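Local coordinates for protein DNA polymerase III, beta subunit (Thermotoga maritima, PDB 1VPK) that probably acts as a ring-shaped sliding clamp, a head-to-tail homodimer around DNA that tethers DNA polymerases and other proteins and makes synthesis processive, at residues T18-E21 with L22-K25; T143-L146 with E147-V150; L205-K208 with S209-V213. All blocks are in the same frame, centred on the assembly; numbering follows the deposited sequence. Where two conformers were deposited one is given.

Interaction 1 (T18-E21 with L22-K25); sequences TTLE and LKDK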
loop_
_atom_site.group_PDB
_atom_site.type_symbol
_atom_site.label_atom_id
_atom_site.label_comp_id
_atom_site.label_asym_id
_atom_site.label_seq_id
_atom_site.Cartn_x
_atom_site.Cartn_y
_atom_site.Cartn_z
ATOM N N THR A 18 10.245 -16.938 25.269
ATOM C CA THR A 18 10.022 -15.519 25.122
ATOM C C THR A 18 9.276 -15.350 23.842
ATOM O O THR A 18 9.440 -16.134 22.899
ATOM C CB THR A 18 11.320 -14.704 25.012
ATOM O OG1 THR A 18 11.994 -15.082 23.810
ATOM C CG2 THR A 18 12.206 -14.941 26.247
ATOM N N THR A 19 8.424 -14.329 23.819
ATOM C CA THR A 19 7.580 -14.076 22.657
ATOM C C THR A 19 8.417 -13.669 21.437
ATOM O O THR A 19 8.165 -14.084 20.319
ATOM C CB THR A 19 6.586 -13.005 22.999
ATOM O OG1 THR A 19 5.791 -13.490 24.084
ATOM C CG2 THR A 19 5.722 -12.700 21.822
ATOM N N LEU A 20 9.435 -12.884 21.681
ATOM C CA LEU A 20 10.379 -12.477 20.642
ATOM C C LEU A 20 11.048 -13.680 19.939
ATOM O O LEU A 20 11.155 -13.704 18.682
ATOM C CB LEU A 20 11.408 -11.531 21.277
ATOM C CG LEU A 20 12.357 -10.896 20.277
ATOM C CD1 LEU A 20 11.596 -10.019 19.238
ATOM C CD2 LEU A 20 13.383 -10.086 21.041
ATOM N N GLU A 21 11.449 -14.691 20.721
ATOM C CA GLU A 21 12.032 -15.936 20.160
ATOM C C GLU A 21 11.050 -16.707 19.294
ATOM O O GLU A 21 11.400 -17.141 18.194
ATOM C CB GLU A 21 12.539 -16.835 21.271
ATOM C CG GLU A 21 13.077 -18.189 20.825
ATOM C CD GLU A 21 14.326 -18.160 19.943
ATOM O OE1 GLU A 21 14.994 -17.107 19.773
ATOM O OE2 GLU A 21 14.697 -19.254 19.474
ATOM N N LEU A 22 9.835 -16.931 19.812
ATOM C CA LEU A 22 8.831 -17.626 19.077
ATOM C C LEU A 22 8.510 -16.898 17.798
ATOM O O LEU A 22 8.348 -17.529 16.751
ATOM C CB LEU A 22 7.537 -17.794 19.935
ATOM C CG LEU A 22 6.437 -18.656 19.336
ATOM C CD1 LEU A 22 6.906 -20.111 19.134
ATOM C CD2 LEU A 22 5.161 -18.600 20.227
ATOM N N LYS A 23 8.294 -15.593 17.893
ATOM C CA LYS A 23 8.021 -14.751 16.727
ATOM C C LYS A 23 9.119 -14.841 15.646
ATOM O O LYS A 23 8.845 -15.007 14.448
ATOM C CB LYS A 23 7.899 -13.307 17.191
ATOM C CG LYS A 23 7.373 -12.345 16.128
ATOM C CD LYS A 23 6.983 -10.975 16.769
ATOM C CE LYS A 23 8.180 -10.212 17.346
ATOM N NZ LYS A 23 7.827 -8.825 17.875
ATOM N N ASP A 24 10.366 -14.687 16.083
ATOM C CA ASP A 24 11.553 -14.786 15.211
ATOM C C ASP A 24 11.634 -16.144 14.488
ATOM O O ASP A 24 11.826 -16.204 13.272
ATOM C CB ASP A 24 12.816 -14.520 16.043
ATOM C CG ASP A 24 12.904 -13.075 16.537
ATOM O OD1 ASP A 24 11.909 -12.312 16.391
ATOM O OD2 ASP A 24 13.976 -12.702 17.078
ATOM N N LYS A 25 11.460 -17.245 15.212
ATOM C CA LYS A 25 11.547 -18.581 14.576
ATOM C C LYS A 25 10.385 -18.932 13.633
ATOM O O LYS A 25 10.588 -19.566 12.583
ATOM C CB LYS A 25 11.760 -19.677 15.647
ATOM C CG LYS A 25 13.066 -19.456 16.432
ATOM C CD LYS A 25 14.287 -19.831 15.531
ATOM C CE LYS A 25 15.640 -19.329 16.026
ATOM N NZ LYS A 25 16.087 -19.653 17.380
#

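Interaction 2 (T143-L146 with E147-V150); sequences TSLL and EEMV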
loop_
_atom_site.group_PDB
_atom_site.type_symbol
_atom_site.label_atom_id
_atom_site.label_comp_id
_atom_site.label_asym_id
_atom_site.label_seq_id
_atom_site.Cartn_x
_atom_site.Cartn_y
_atom_site.Cartn_z
ATOM N N THR A 143 26.977 -12.347 6.724
ATOM C CA THR A 143 25.544 -12.374 6.569
ATOM C C THR A 143 25.028 -11.165 5.804
ATOM O O THR A 143 24.282 -11.319 4.846
ATOM C CB THR A 143 24.912 -12.440 7.955
ATOM O OG1 THR A 143 25.543 -13.505 8.676
ATOM C CG2 THR A 143 23.466 -12.699 7.878
ATOM N N SER A 144 25.467 -9.978 6.227
ATOM C CA SER A 144 25.090 -8.697 5.622
ATOM C C SER A 144 25.536 -8.606 4.156
ATOM O O SER A 144 24.819 -8.085 3.320
ATOM C CB SER A 144 25.740 -7.538 6.396
ATOM O OG SER A 144 25.697 -7.777 7.805
ATOM N N LEU A 145 26.730 -9.098 3.857
ATOM C CA LEU A 145 27.220 -9.108 2.480
ATOM C C LEU A 145 26.340 -9.950 1.573
ATOM O O LEU A 145 25.981 -9.552 0.476
ATOM C CB LEU A 145 28.628 -9.696 2.446
ATOM C CG LEU A 145 29.373 -9.592 1.112
ATOM C CD1 LEU A 145 29.603 -8.127 0.795
ATOM C CD2 LEU A 145 30.711 -10.292 1.233
ATOM N N LEU A 146 26.032 -11.156 2.014
ATOM C CA LEU A 146 25.205 -12.045 1.198
ATOM C C LEU A 146 23.788 -11.480 1.031
ATOM O O LEU A 146 23.232 -11.548 -0.042
ATOM C CB LEU A 146 25.163 -13.435 1.793
ATOM C CG LEU A 146 24.370 -14.464 0.973
ATOM C CD1 LEU A 146 24.977 -14.673 -0.401
ATOM C CD2 LEU A 146 24.280 -15.786 1.765
ATOM N N GLU A 147 23.234 -10.894 2.089
ATOM C CA GLU A 147 21.926 -10.233 2.010
ATOM C C GLU A 147 21.883 -9.191 0.922
ATOM O O GLU A 147 20.977 -9.174 0.105
ATOM C CB GLU A 147 21.555 -9.548 3.331
ATOM C CG GLU A 147 20.077 -9.155 3.405
ATOM C CD GLU A 147 19.754 -7.706 2.956
ATOM O OE1 GLU A 147 20.661 -6.834 2.898
ATOM O OE2 GLU A 147 18.555 -7.411 2.689
ATOM N N GLU A 148 22.886 -8.310 0.946
ATOM C CA GLU A 148 23.072 -7.261 -0.061
ATOM C C GLU A 148 23.198 -7.797 -1.486
ATOM O O GLU A 148 22.548 -7.296 -2.412
ATOM C CB GLU A 148 24.286 -6.400 0.328
ATOM C CG GLU A 148 24.806 -5.460 -0.743
ATOM C CD GLU A 148 25.952 -4.541 -0.217
ATOM O OE1 GLU A 148 26.584 -4.900 0.820
ATOM O OE2 GLU A 148 26.196 -3.465 -0.834
ATOM N N MET A 149 24.017 -8.820 -1.666
ATOM C CA MET A 149 24.152 -9.429 -2.958
ATOM C C MET A 149 22.806 -9.976 -3.434
ATOM O O MET A 149 22.443 -9.779 -4.586
ATOM C CB MET A 149 25.172 -10.557 -2.915
ATOM C CG MET A 149 26.620 -10.120 -2.559
ATOM S SD MET A 149 27.750 -11.508 -2.652
ATOM C CE MET A 149 27.722 -11.790 -4.407
ATOM N N VAL A 150 22.033 -10.623 -2.550
ATOM C CA VAL A 150 20.775 -11.237 -2.985
ATOM C C VAL A 150 19.794 -10.142 -3.419
ATOM O O VAL A 150 19.170 -10.235 -4.483
ATOM C CB VAL A 150 20.172 -12.151 -1.895
ATOM C CG1 VAL A 150 18.774 -12.609 -2.271
ATOM C CG2 VAL A 150 21.054 -13.393 -1.673
#

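Interaction 3 (L205-K208 with S209-V213); sequences LSLK and SMKEV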
loop_
_atom_site.group_PDB
_atom_site.type_symbol
_atom_site.label_atom_id
_atom_site.label_comp_id
_atom_site.label_asym_id
_atom_site.label_seq_id
_atom_site.Cartn_x
_atom_site.Cartn_y
_atom_site.Cartn_z
ATOM N N LEU A 205 19.182 -22.022 -7.664
ATOM C CA LEU A 205 18.129 -22.157 -6.668
ATOM C C LEU A 205 16.906 -21.388 -7.161
ATOM O O LEU A 205 17.033 -20.295 -7.770
ATOM C CB LEU A 205 18.597 -21.633 -5.306
ATOM C CG LEU A 205 19.793 -22.340 -4.632
ATOM C CD1 LEU A 205 20.132 -21.627 -3.347
ATOM C CD2 LEU A 205 19.556 -23.856 -4.390
ATOM N N SER A 206 15.733 -21.962 -6.915
ATOM C CA SER A 206 14.440 -21.417 -7.359
ATOM C C SER A 206 14.178 -20.078 -6.695
ATOM O O SER A 206 14.763 -19.758 -5.642
ATOM C CB SER A 206 13.266 -22.375 -7.046
ATOM O OG SER A 206 12.869 -22.313 -5.655
ATOM N N LEU A 207 13.282 -19.294 -7.289
ATOM C CA LEU A 207 12.939 -18.015 -6.714
ATOM C C LEU A 207 12.301 -18.190 -5.339
ATOM O O LEU A 207 12.645 -17.449 -4.413
ATOM C CB LEU A 207 12.016 -17.243 -7.648
ATOM C CG LEU A 207 11.604 -15.826 -7.226
ATOM C CD1 LEU A 207 12.798 -14.966 -6.884
ATOM C CD2 LEU A 207 10.815 -15.241 -8.346
ATOM N N LYS A 208 11.428 -19.192 -5.189
ATOM C CA LYS A 208 10.828 -19.484 -3.889
ATOM C C LYS A 208 11.903 -19.832 -2.822
ATOM O O LYS A 208 11.835 -19.350 -1.700
ATOM C CB LYS A 208 9.738 -20.557 -3.977
ATOM C CG LYS A 208 9.142 -20.845 -2.583
ATOM C CD LYS A 208 7.657 -20.888 -2.465
ATOM C CE LYS A 208 7.247 -21.365 -1.048
ATOM N NZ LYS A 208 6.273 -22.426 -1.104
ATOM N N SER A 209 12.918 -20.604 -3.204
ATOM C CA SER A 209 13.994 -20.954 -2.297
ATOM C C SER A 209 14.768 -19.705 -1.883
ATOM O O SER A 209 15.066 -19.510 -0.718
ATOM C CB SER A 209 14.938 -21.973 -2.927
ATOM O OG SER A 209 14.377 -23.264 -2.973
ATOM N N MET A 210 15.026 -18.842 -2.854
ATOM C CA MET A 210 15.755 -17.593 -2.653
ATOM C C MET A 210 15.096 -16.554 -1.781
ATOM O O MET A 210 15.788 -15.849 -1.043
ATOM C CB MET A 210 16.122 -17.004 -4.025
ATOM C CG MET A 210 17.179 -17.835 -4.737
ATOM S SD MET A 210 18.723 -17.993 -3.830
ATOM C CE MET A 210 19.340 -16.298 -3.679
ATOM N N LYS A 211 13.765 -16.492 -1.833
ATOM C CA LYS A 211 12.981 -15.678 -0.925
ATOM C C LYS A 211 13.059 -16.178 0.531
ATOM O O LYS A 211 13.026 -15.388 1.500
ATOM C CB LYS A 211 11.538 -15.612 -1.425
ATOM C CG LYS A 211 11.431 -14.760 -2.725
ATOM C CD LYS A 211 9.984 -14.582 -3.188
ATOM C CE LYS A 211 9.798 -13.917 -4.623
ATOM N NZ LYS A 211 8.499 -14.457 -5.266
ATOM N N GLU A 212 13.207 -17.484 0.697
ATOM C CA GLU A 212 13.440 -18.012 2.025
ATOM C C GLU A 212 14.874 -17.652 2.442
ATOM O O GLU A 212 15.091 -17.295 3.581
ATOM C CB GLU A 212 13.151 -19.526 2.106
ATOM C CG GLU A 212 13.499 -20.158 3.443
ATOM C CD GLU A 212 12.861 -19.513 4.680
ATOM O OE1 GLU A 212 11.854 -18.760 4.633
ATOM O OE2 GLU A 212 13.344 -19.836 5.769
ATOM N N VAL A 213 15.833 -17.720 1.529
ATOM C CA VAL A 213 17.222 -17.337 1.850
ATOM C C VAL A 213 17.234 -15.908 2.396
ATOM O O VAL A 213 17.787 -15.654 3.487
ATOM C CB VAL A 213 18.165 -17.503 0.624
ATOM C CG1 VAL A 213 19.509 -16.845 0.852
ATOM C CG2 VAL A 213 18.384 -18.987 0.351
HETATM O O HOH W 1 15.584 -24.455 -5.200
#

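Interaction 1 (T18-E21 with L22-K25)
Glu21 and Lys25, one helical turn apart, are brought together by their torsions: Glu21 has CG anti to its own N (chi1 176°) and bends at chi2, while Lys25 has CG beside N and bends at chi2 and chi4, which folds its amine back toward the carboxylate. The result is a short salt bridge of 2.5 Å from Lys25 NZ to Glu21 OE2, met on the syn side and 23° out of the carboxylate plane. Lys25 CG lies 3.5 Å from the same OE2, so the doubly bent lysine curls round that one oxygen, the two side chains crossing obliquely. The backbone spacing comes from i to i+4 bonds, including Lys25 N to Glu21 O at 3.0 Å. At the N-terminal end of helix 19-29, Thr18 occupies the N-cap position, where its OG1 accepts from Glu21 N at 3.2 Å (N-H...O 152°). Leu20 CD1 packs on the aliphatic part of Lys23, 3.9 Å from its CE. Asn70 N also donates to Glu21 OE2, and Lys25 NZ has further partners in Asp240, by a second salt bridge, and the carbonyl of Thr68. The carboxylate oxygen is thus gripped by two donors and the buried amine by three acceptors, two of them acidic, which would be expected to favour the charged forms of both groups and fix the rotation of the lysine chain.

Interaction 2 (T143-L146 with E147-V150)
Leu146 meets Val150 one turn further along helix 143-153, with Leu146 CD1 4.3 Å from Val150 CG2, a loose apolar touch. The same valine methyl comes closer to the backbone, at 3.3 Å from Leu146 O, because Val150 has CG1 anti to its N (chi1 171°), which places CG2 beside that N. Met149 does likewise, its CG lying 3.2 Å from Leu145 O before the chain bends at chi3. Four i to i+4 backbone bonds hold these positions, among them Met149 N to Leu145 O at 3.0 Å and Val150 N to Leu146 O at 2.9 Å. In the next shell, Leu178 packs on Leu146 and Met149, and Leu180 on Met149 and Val150, both from strand 177-183. Leu217 of helix 207-218 packs against Thr143 and Leu146, and Ile225 of strand 224-229 touches the same two residues. Polar bonds tie the first turn: Thr143 OG1 with Glu222 O, and Leu145 N to Asp142 OD1 just ahead of the helix. The helix thus packs on strands of two sheets and against helix 207-218, an arrangement consistent with the beta sliding clamp fold, in which each domain carries a pair of helices backed by antiparallel sheets.

Interaction 3 (L205-K208 with S209-V213)
Ser206 and Ser209 form the tight, buried part of this contact, where strand 201-206 passes into helix 207-218. With chi1 at 78°, Ser206 OG sits between its own N and carbonyl carbon and accepts from Ser209 N at 3.0 Å (N-H...O 158°), an N-cap bond. A water bridges the two residues, accepting from Ser206 N at 3.0 Å and lying 2.8 Å from Ser209 OG. Beyond the pair, Glu62 bonds to Ser206 OG and Thr63 to Ser209 OG. Beside the serine pair, Met210 crosses Leu205 at about a right angle, its SD 3.9 Å from Leu205 CD1, and both side chains pack on Trp171. An alanine at Ser206 has no OG, and its loss is likely to leave Ser209 N uncapped and Glu62 without this partner, weakening the start of the helix. The looser side is at Lys211, an exposed residue whose extended chain runs past Leu207, with CE 3.7 Å from Leu207 CG, an aliphatic contact. The arrangement is a serine N-cap at a strand-to-helix junction, here opening a helix in the central domain of a beta sliding clamp.

Interactions 2 and 3 belong to the central domain, their centres about 14 Å apart, and they meet directly: Val150 CG2 packs 3.9 Å from Met210 CE, joining helices 143-153 and 207-218. Interaction 1 lies on helix 19-29 of the N-terminal domain, about 23 Å from either, centre to centre. Interaction 3 is buried; interactions 1 and 2 are partly buried, with exposed residues (Thr18 and Leu20; Ser144) as well as enclosed ones. The chemistry differs: an ion pair dominates interaction 1, backbone bonds and aliphatic side chains packed on strands of two sheets and on helix 207-218 make interaction 2, and interaction 3 combines a buried hydroxyl and water cluster with Leu205-Met210 packing. Interactions 1 and 3 both include an N-cap.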